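PDB 5MUL: neuraminidase from Bacteroides thetaiotaomicron, which is a beta-propeller glycoside hydrolase that binds glucuronic acid and probably cleaves off rhamnose units in the breakdown of glycans. Local coordinates for residues H90-I95 with V141-F146; N195-L200 with I268-M273; H308-T313 with A359-V364. All blocks are in the same frame, centred on the assembly; numbering follows the deposited sequence.

Contact 1 (H90-I95 with V141-F146); sequences HNIISI and VTYPEF
Ser94 meets the Phe146 ring at its edge, near the ring plane, with OG 3.4 Å from CD2 of Phe146; the carbonyl carbon of Ser94 lies in that plane too. Phe156, from the same blade as Phe146, packs against the ring with the two planes about 50° apart. The second ring, Tyr143, is met obliquely by Ile92, whose CD1 lies 3.3 Å from Tyr143 CD1, close for two carbons. The Tyr143 hydroxyl is hydrogen-bonded to the backbone N of Ala89, which fixes that end of the ring. Between the rings, Ile92 CG2 rests 4.1 Å from Pro144 CD. Ser94 holds OG anti to its own N (chi1 -177°), and there it accepts a hydrogen bond from Phe146 N, 3.0 Å from N to OG; Ser94 has a second conformer, so this describes one of two states. Strands 92-95 and 144-146 run in nearly the same direction, their axes 6.0 Å apart at the closest, each at the inner edge of its own propeller blade. The chemistry implies a join by side chains: the neighbouring blades are linked by apolar packing and one serine-to-backbone bond, with no ladder of backbone hydrogen bonds between them.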
# COMPACT_ATOMS: atom_id res chain seq x y z
N HIS A 90 6.76 -12.38 -6.94
CA HIS A 90 7.43 -13.56 -6.38
C HIS A 90 6.68 -14.15 -5.18
O HIS A 90 6.21 -15.27 -5.27
CB HIS A 90 8.88 -13.24 -5.98
N ASN A 91 6.60 -13.40 -4.07
CA ASN A 91 6.04 -13.92 -2.80
C ASN A 91 5.27 -12.83 -2.03
O ASN A 91 5.76 -12.26 -1.06
CB ASN A 91 7.16 -14.48 -1.91
N ILE A 92 4.04 -12.59 -2.47
CA ILE A 92 3.20 -11.49 -1.97
C ILE A 92 2.00 -12.05 -1.22
O ILE A 92 1.35 -12.97 -1.70
CB ILE A 92 2.69 -10.65 -3.14
CG1 ILE A 92 3.87 -9.97 -3.83
CG2 ILE A 92 1.63 -9.64 -2.68
CD1 ILE A 92 3.52 -9.23 -5.09
N ILE A 93 1.72 -11.50 -0.04
CA ILE A 93 0.56 -11.90 0.77
C ILE A 93 -0.25 -10.64 1.11
O ILE A 93 0.34 -9.64 1.54
CB ILE A 93 0.94 -12.59 2.10
CG1 ILE A 93 1.95 -13.72 1.89
CG2 ILE A 93 -0.31 -13.07 2.84
CD1 ILE A 93 2.65 -14.16 3.18
N SER A 94 -1.55 -10.66 0.89
CA SER A 94 -2.47 -9.59 1.35
C SER A 94 -3.55 -10.24 2.19
O SER A 94 -4.13 -11.25 1.79
CB SER A 94 -3.12 -8.78 0.19
OG SER A 94 -3.97 -7.69 0.63
N ILE A 95 -3.87 -9.61 3.32
CA ILE A 95 -4.92 -10.03 4.22
C ILE A 95 -5.80 -8.86 4.61
O ILE A 95 -5.35 -7.70 4.61
CB ILE A 95 -4.36 -10.75 5.48
CG1 ILE A 95 -3.74 -9.77 6.47
CG2 ILE A 95 -3.39 -11.84 5.09
CD1 ILE A 95 -3.21 -10.38 7.77
N VAL A 141 -3.19 -13.75 -12.24
CA VAL A 141 -3.33 -12.80 -11.14
C VAL A 141 -2.00 -12.54 -10.48
O VAL A 141 -1.34 -13.49 -10.01
CB VAL A 141 -4.31 -13.39 -10.11
CG1 VAL A 141 -4.44 -12.49 -8.88
CG2 VAL A 141 -5.65 -13.67 -10.75
N THR A 142 -1.59 -11.26 -10.41
CA THR A 142 -0.49 -10.86 -9.55
C THR A 142 -0.89 -9.67 -8.69
O THR A 142 -1.92 -9.01 -8.94
CB THR A 142 0.79 -10.52 -10.33
OG1 THR A 142 0.52 -9.52 -11.30
CG2 THR A 142 1.37 -11.75 -11.00
N TYR A 143 -0.08 -9.40 -7.67
CA TYR A 143 -0.25 -8.23 -6.81
C TYR A 143 -1.66 -8.06 -6.25
O TYR A 143 -2.30 -7.02 -6.41
CB TYR A 143 0.19 -6.97 -7.54
CG TYR A 143 1.65 -6.99 -7.90
CD1 TYR A 143 2.63 -6.68 -6.95
CD2 TYR A 143 2.05 -7.34 -9.20
CE1 TYR A 143 3.99 -6.72 -7.30
CE2 TYR A 143 3.39 -7.36 -9.55
CZ TYR A 143 4.34 -7.06 -8.60
OH TYR A 143 5.67 -7.10 -9.01
N PRO A 144 -2.16 -9.07 -5.54
CA PRO A 144 -3.45 -8.94 -4.87
C PRO A 144 -3.42 -7.92 -3.75
O PRO A 144 -2.41 -7.84 -3.01
CB PRO A 144 -3.65 -10.32 -4.27
CG PRO A 144 -2.25 -10.79 -3.99
CD PRO A 144 -1.50 -10.34 -5.20
N GLU A 145 -4.51 -7.17 -3.59
CA GLU A 145 -4.59 -6.17 -2.52
C GLU A 145 -6.02 -6.11 -2.01
O GLU A 145 -6.93 -5.91 -2.82
CB GLU A 145 -4.23 -4.76 -3.02
CG GLU A 145 -2.91 -4.57 -3.78
CD GLU A 145 -2.79 -3.33 -4.72
OE1 GLU A 145 -3.69 -2.46 -4.87
OE2 GLU A 145 -1.73 -3.20 -5.35
N PHE A 146 -6.25 -6.21 -0.70
CA PHE A 146 -7.55 -5.94 -0.09
C PHE A 146 -7.61 -4.57 0.54
O PHE A 146 -6.62 -4.07 1.05
CB PHE A 146 -7.86 -6.93 1.02
CG PHE A 146 -8.05 -8.36 0.57
CD1 PHE A 146 -9.26 -8.81 0.07
CD2 PHE A 146 -7.02 -9.28 0.70
CE1 PHE A 146 -9.44 -10.11 -0.30
CE2 PHE A 146 -7.20 -10.60 0.32
CZ PHE A 146 -8.41 -11.02 -0.18

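Contact 2 (N195-L200 with I268-M273); sequences NAYWQL and INQTSM
Tyr197 and Asn269 form the tight end of this contact. The amide ND2 of Asn269 sits 3.6 Å above the plane of the Tyr197 ring, over its centre, with ring and amide planes turned 45° from each other. Asn269 has CG between its backbone N and carbonyl carbon (chi1 50°), which lays the amide alongside the tyrosine. Its other branch, OD1, is hydrogen-bonded to Arg215 and Asn223, and that pairing fixes which end of the amide faces the ring. Gln270 crosses the ring beside it, CG reaching to 3.5 Å from Tyr197 CD1, in the one of its two conformers described here. Further on, buried Gln199 lies along the backbone of the opposing segment, its CG 3.8 Å from Ser272 CA. Met273, its CG tucked between N and carbonyl carbon and its chain extended at chi2, brings SD to 3.5 Å from Gln199 O.

The two backbones, by contrast, do not close directly on each other. Two waters bridge them, each joining a carbonyl of 195-200 to an N-H of 268-273: one donates to Tyr197 O at 2.7 Å and accepts from Gln270 N at 2.8 Å. The second, near the other end, donates to Leu200 O at 2.9 Å and accepts from Met273 N. From Tyr197 to Leu200 and from Asn269 to Met273 the chains run only 10° apart.

Strands 195-202 and 272-275 are both edge strands of four-stranded antiparallel sheets, and Leu200 also packs on Glu145 and Tyr147 of strand 144-148. Inner edge strands of successive four-stranded blades run nearly parallel in this way in a beta-propeller, here with bound glucuronate about 11 Å from the Leu200 side chain.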
# COMPACT_ATOMS: atom_id res chain seq x y z
N ASN A 195 1.69 0.89 -19.65
CA ASN A 195 1.14 0.21 -18.49
C ASN A 195 1.03 1.22 -17.35
O ASN A 195 1.58 2.31 -17.41
CB ASN A 195 1.99 -0.98 -18.09
CG ASN A 195 2.05 -2.04 -19.17
OD1 ASN A 195 3.04 -2.19 -19.87
ND2 ASN A 195 0.96 -2.76 -19.34
N ALA A 196 0.22 0.88 -16.36
CA ALA A 196 -0.01 1.71 -15.18
C ALA A 196 0.44 0.95 -13.96
O ALA A 196 0.29 -0.28 -13.89
CB ALA A 196 -1.45 2.06 -15.07
N TYR A 197 0.98 1.67 -12.97
CA TYR A 197 1.28 1.10 -11.65
C TYR A 197 0.59 1.97 -10.63
O TYR A 197 0.88 3.16 -10.54
CB TYR A 197 2.78 1.11 -11.41
CG TYR A 197 3.53 0.13 -12.27
CD1 TYR A 197 3.61 -1.20 -11.92
CD2 TYR A 197 4.11 0.53 -13.47
CE1 TYR A 197 4.31 -2.12 -12.70
CE2 TYR A 197 4.80 -0.39 -14.25
CZ TYR A 197 4.88 -1.70 -13.85
OH TYR A 197 5.59 -2.61 -14.63
N TRP A 198 -0.29 1.35 -9.87
CA TRP A 198 -1.28 2.04 -9.04
C TRP A 198 -1.07 1.76 -7.57
O TRP A 198 -0.39 0.81 -7.18
CB TRP A 198 -2.70 1.61 -9.43
CG TRP A 198 -2.92 0.15 -9.45
CD1 TRP A 198 -3.17 -0.66 -8.37
CD2 TRP A 198 -2.86 -0.73 -10.58
NE1 TRP A 198 -3.30 -1.96 -8.78
CE2 TRP A 198 -3.11 -2.03 -10.12
CE3 TRP A 198 -2.63 -0.53 -11.95
CZ2 TRP A 198 -3.12 -3.13 -10.98
CZ3 TRP A 198 -2.64 -1.64 -12.78
CH2 TRP A 198 -2.90 -2.90 -12.27
N GLN A 199 -1.66 2.63 -6.75
CA GLN A 199 -1.85 2.42 -5.32
C GLN A 199 -3.18 3.01 -4.93
O GLN A 199 -3.68 3.94 -5.59
CB GLN A 199 -0.73 3.07 -4.49
CG GLN A 199 -0.42 4.54 -4.80
CD GLN A 199 0.60 4.81 -5.90
OE1 GLN A 199 0.60 5.94 -6.49
NE2 GLN A 199 1.45 3.88 -6.18
N LEU A 200 -3.79 2.48 -3.89
CA LEU A 200 -5.13 2.89 -3.44
C LEU A 200 -5.19 3.06 -1.94
O LEU A 200 -4.31 2.59 -1.18
CB LEU A 200 -6.22 1.90 -3.87
CG LEU A 200 -6.44 1.69 -5.38
CD1 LEU A 200 -5.57 0.55 -5.91
CD2 LEU A 200 -7.89 1.38 -5.65
N ILE A 268 9.75 6.48 -9.24
CA ILE A 268 9.49 5.10 -8.93
C ILE A 268 8.03 4.75 -9.13
O ILE A 268 7.17 5.63 -9.10
CB ILE A 268 9.98 4.78 -7.49
CG1 ILE A 268 10.04 3.27 -7.22
CG2 ILE A 268 9.17 5.56 -6.44
CD1 ILE A 268 10.98 2.48 -8.11
N ASN A 269 7.78 3.49 -9.41
CA ASN A 269 6.41 2.96 -9.54
C ASN A 269 6.01 2.11 -8.32
O ASN A 269 6.87 1.49 -7.73
CB ASN A 269 6.26 2.12 -10.81
CG ASN A 269 7.33 1.08 -10.98
OD1 ASN A 269 8.46 1.41 -11.31
ND2 ASN A 269 6.98 -0.17 -10.79
N GLN A 270 4.71 2.11 -7.99
CA GLN A 270 4.11 1.28 -6.93
C GLN A 270 4.56 1.76 -5.56
O GLN A 270 5.42 1.15 -4.93
CB GLN A 270 4.43 -0.21 -7.08
CG GLN A 270 4.11 -0.77 -8.44
CD GLN A 270 4.62 -2.19 -8.61
OE1 GLN A 270 4.03 -3.15 -8.13
NE2 GLN A 270 5.73 -2.31 -9.31
N THR A 271 3.97 2.85 -5.12
CA THR A 271 4.28 3.41 -3.79
C THR A 271 3.01 3.33 -2.95
O THR A 271 2.43 2.23 -2.86
CB THR A 271 4.90 4.82 -3.89
OG1 THR A 271 3.97 5.74 -4.46
CG2 THR A 271 6.18 4.78 -4.72
N SER A 272 2.62 4.40 -2.31
CA SER A 272 1.42 4.39 -1.47
C SER A 272 0.82 5.75 -1.37
O SER A 272 1.43 6.77 -1.75
CB SER A 272 1.77 3.85 -0.08
OG SER A 272 2.58 4.80 0.61
N MET A 273 -0.41 5.79 -0.85
CA MET A 273 -1.12 7.01 -0.69
C MET A 273 -2.02 6.89 0.52
O MET A 273 -2.30 5.77 0.99
CB MET A 273 -1.93 7.34 -1.97
CG MET A 273 -3.12 6.45 -2.22
SD MET A 273 -4.01 6.85 -3.71
CE MET A 273 -4.31 8.51 -3.51
O HOH W 1 2.65 3.89 -8.62
O HOH W 2 -1.53 3.05 -0.73

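Contact 3 (H308-T313 with A359-V364); sequences HNRQVT and AHTADV
In one propeller blade strand 357-361 ends in an ST turn, and the loop that follows the turn is met by an arginine from the edge strand 307-311 of the blade before it. Thr361 OG1 makes the turn by accepting from Asp363 N at 3.3 Å, and the chain then swings round to Val364. From the neighbouring blade, Arg310 reaches this loop with its guanidinium: CG points away from the arginine's own N (chi1 -169°), and the chain stays extended to NE. NH1 donates to Val364 O at 2.7 Å, while NH2 is hydrogen-bonded to Gly367 O, so the loop is gripped at two carbonyls. A methionine here would probably leave the Val364 and Gly367 carbonyls without these donors and let the loop move more freely against the neighbouring blade. Trp369 touches the side chains of Arg310, Val312, Ala359 and Thr361. In the apolar part Val312 CG1 lies 3.5 Å from Ala359 CB. The site is far from the glucuronate pocket; this is packing between blades. The approach of NH1 to Val364 O is tilted: NH1 stands above the carbonyl plane of Val364, 46° out of it, and the N-H points to the oxygen at 150°.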
# COMPACT_ATOMS: atom_id res chain seq x y z
N HIS A 308 -0.40 20.27 -4.74
CA HIS A 308 0.87 20.78 -4.28
C HIS A 308 1.86 19.64 -4.22
O HIS A 308 1.48 18.47 -4.03
CB HIS A 308 0.76 21.36 -2.87
CG HIS A 308 -0.33 22.36 -2.70
ND1 HIS A 308 -0.19 23.69 -3.05
CD2 HIS A 308 -1.58 22.24 -2.20
CE1 HIS A 308 -1.31 24.33 -2.78
NE2 HIS A 308 -2.17 23.48 -2.27
N ASN A 309 3.13 19.95 -4.33
CA ASN A 309 4.15 18.99 -3.99
C ASN A 309 5.30 19.63 -3.25
O ASN A 309 5.62 20.80 -3.42
CB ASN A 309 4.61 18.18 -5.20
CG ASN A 309 5.11 19.04 -6.34
OD1 ASN A 309 6.32 19.19 -6.50
ND2 ASN A 309 4.20 19.55 -7.17
N ARG A 310 5.89 18.85 -2.37
CA ARG A 310 6.91 19.33 -1.47
C ARG A 310 7.98 18.27 -1.29
O ARG A 310 7.70 17.06 -1.18
CB ARG A 310 6.23 19.65 -0.15
CG ARG A 310 7.07 20.40 0.79
CD ARG A 310 6.31 20.95 1.97
NE ARG A 310 7.34 21.34 2.89
CZ ARG A 310 7.21 21.51 4.20
NH1 ARG A 310 6.05 21.33 4.83
NH2 ARG A 310 8.29 21.87 4.87
N GLN A 311 9.23 18.69 -1.27
CA GLN A 311 10.36 17.84 -1.00
C GLN A 311 10.39 17.53 0.51
O GLN A 311 10.12 18.41 1.34
CB GLN A 311 11.63 18.59 -1.45
CG GLN A 311 12.87 17.76 -1.54
CD GLN A 311 14.06 18.52 -2.13
OE1 GLN A 311 15.10 18.67 -1.46
NE2 GLN A 311 13.92 18.99 -3.38
N VAL A 312 10.71 16.30 0.88
CA VAL A 312 10.58 15.86 2.28
C VAL A 312 11.88 15.86 3.05
O VAL A 312 11.89 16.19 4.23
CB VAL A 312 9.88 14.48 2.32
CG1 VAL A 312 9.78 13.94 3.75
CG2 VAL A 312 8.50 14.56 1.69
N THR A 313 12.94 15.39 2.42
CA THR A 313 14.23 15.40 3.06
C THR A 313 15.22 16.15 2.13
O THR A 313 14.87 16.65 1.06
CB THR A 313 14.67 13.97 3.46
OG1 THR A 313 15.02 13.22 2.29
CG2 THR A 313 13.56 13.21 4.21
N ALA A 359 10.11 11.16 8.70
CA ALA A 359 10.03 12.62 8.58
C ALA A 359 8.67 13.06 9.04
O ALA A 359 7.65 12.52 8.61
CB ALA A 359 10.28 13.05 7.14
N HIS A 360 8.61 14.05 9.92
CA HIS A 360 7.40 14.49 10.51
C HIS A 360 7.25 15.99 10.32
O HIS A 360 8.21 16.72 10.59
CB HIS A 360 7.46 14.12 12.01
CG HIS A 360 6.43 14.77 12.84
ND1 HIS A 360 5.10 14.78 12.54
CD2 HIS A 360 6.56 15.43 14.02
CE1 HIS A 360 4.44 15.42 13.49
NE2 HIS A 360 5.30 15.83 14.40
N THR A 361 6.08 16.42 9.86
CA THR A 361 5.74 17.84 9.90
C THR A 361 4.40 18.02 10.56
O THR A 361 3.45 17.25 10.34
CB THR A 361 5.73 18.48 8.48
OG1 THR A 361 5.39 19.86 8.59
CG2 THR A 361 4.71 17.83 7.55
N ALA A 362 4.28 19.09 11.35
CA ALA A 362 3.00 19.43 11.95
C ALA A 362 1.95 19.89 10.95
O ALA A 362 0.74 19.85 11.22
CB ALA A 362 3.20 20.53 13.00
N ASP A 363 2.40 20.39 9.81
CA ASP A 363 1.49 20.88 8.80
C ASP A 363 2.22 20.89 7.48
O ASP A 363 3.21 21.61 7.30
CB ASP A 363 1.00 22.29 9.17
CG ASP A 363 -0.08 22.80 8.25
OD1 ASP A 363 -0.19 22.37 7.08
OD2 ASP A 363 -0.82 23.71 8.69
N VAL A 364 1.76 20.05 6.56
CA VAL A 364 2.41 19.87 5.28
C VAL A 364 2.53 21.18 4.49
O VAL A 364 3.51 21.37 3.80
CB VAL A 364 1.70 18.77 4.44
CG1 VAL A 364 0.29 19.15 4.06
CG2 VAL A 364 2.55 18.37 3.23

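Overall arrangement
Along the chain the three contacts follow in series, each joining two successive propeller blades, with contacts 2 and 3 sharing one sheet. Contact 1 pairs the sheet of strand 92-97 with that of 144-148; contact 2 pairs the sheets of 195-202 and 272-275; contact 3 starts from the far edge of that last sheet, strand 307-311, and reaches the next one at 357-361. Contacts 1 and 2 have centres 14 Å apart and touch, Glu145 OE1 lying 3.7 Å from Leu200 CD1, so strand 144-148 packs beside strand 195-202. Contact 3 lies on the periphery, its centre 20 Å from contact 2 and 30 Å from contact 1. Strands 144-148 and 195-202 lead on to the glucuronate-binding Asp151 and Asp203.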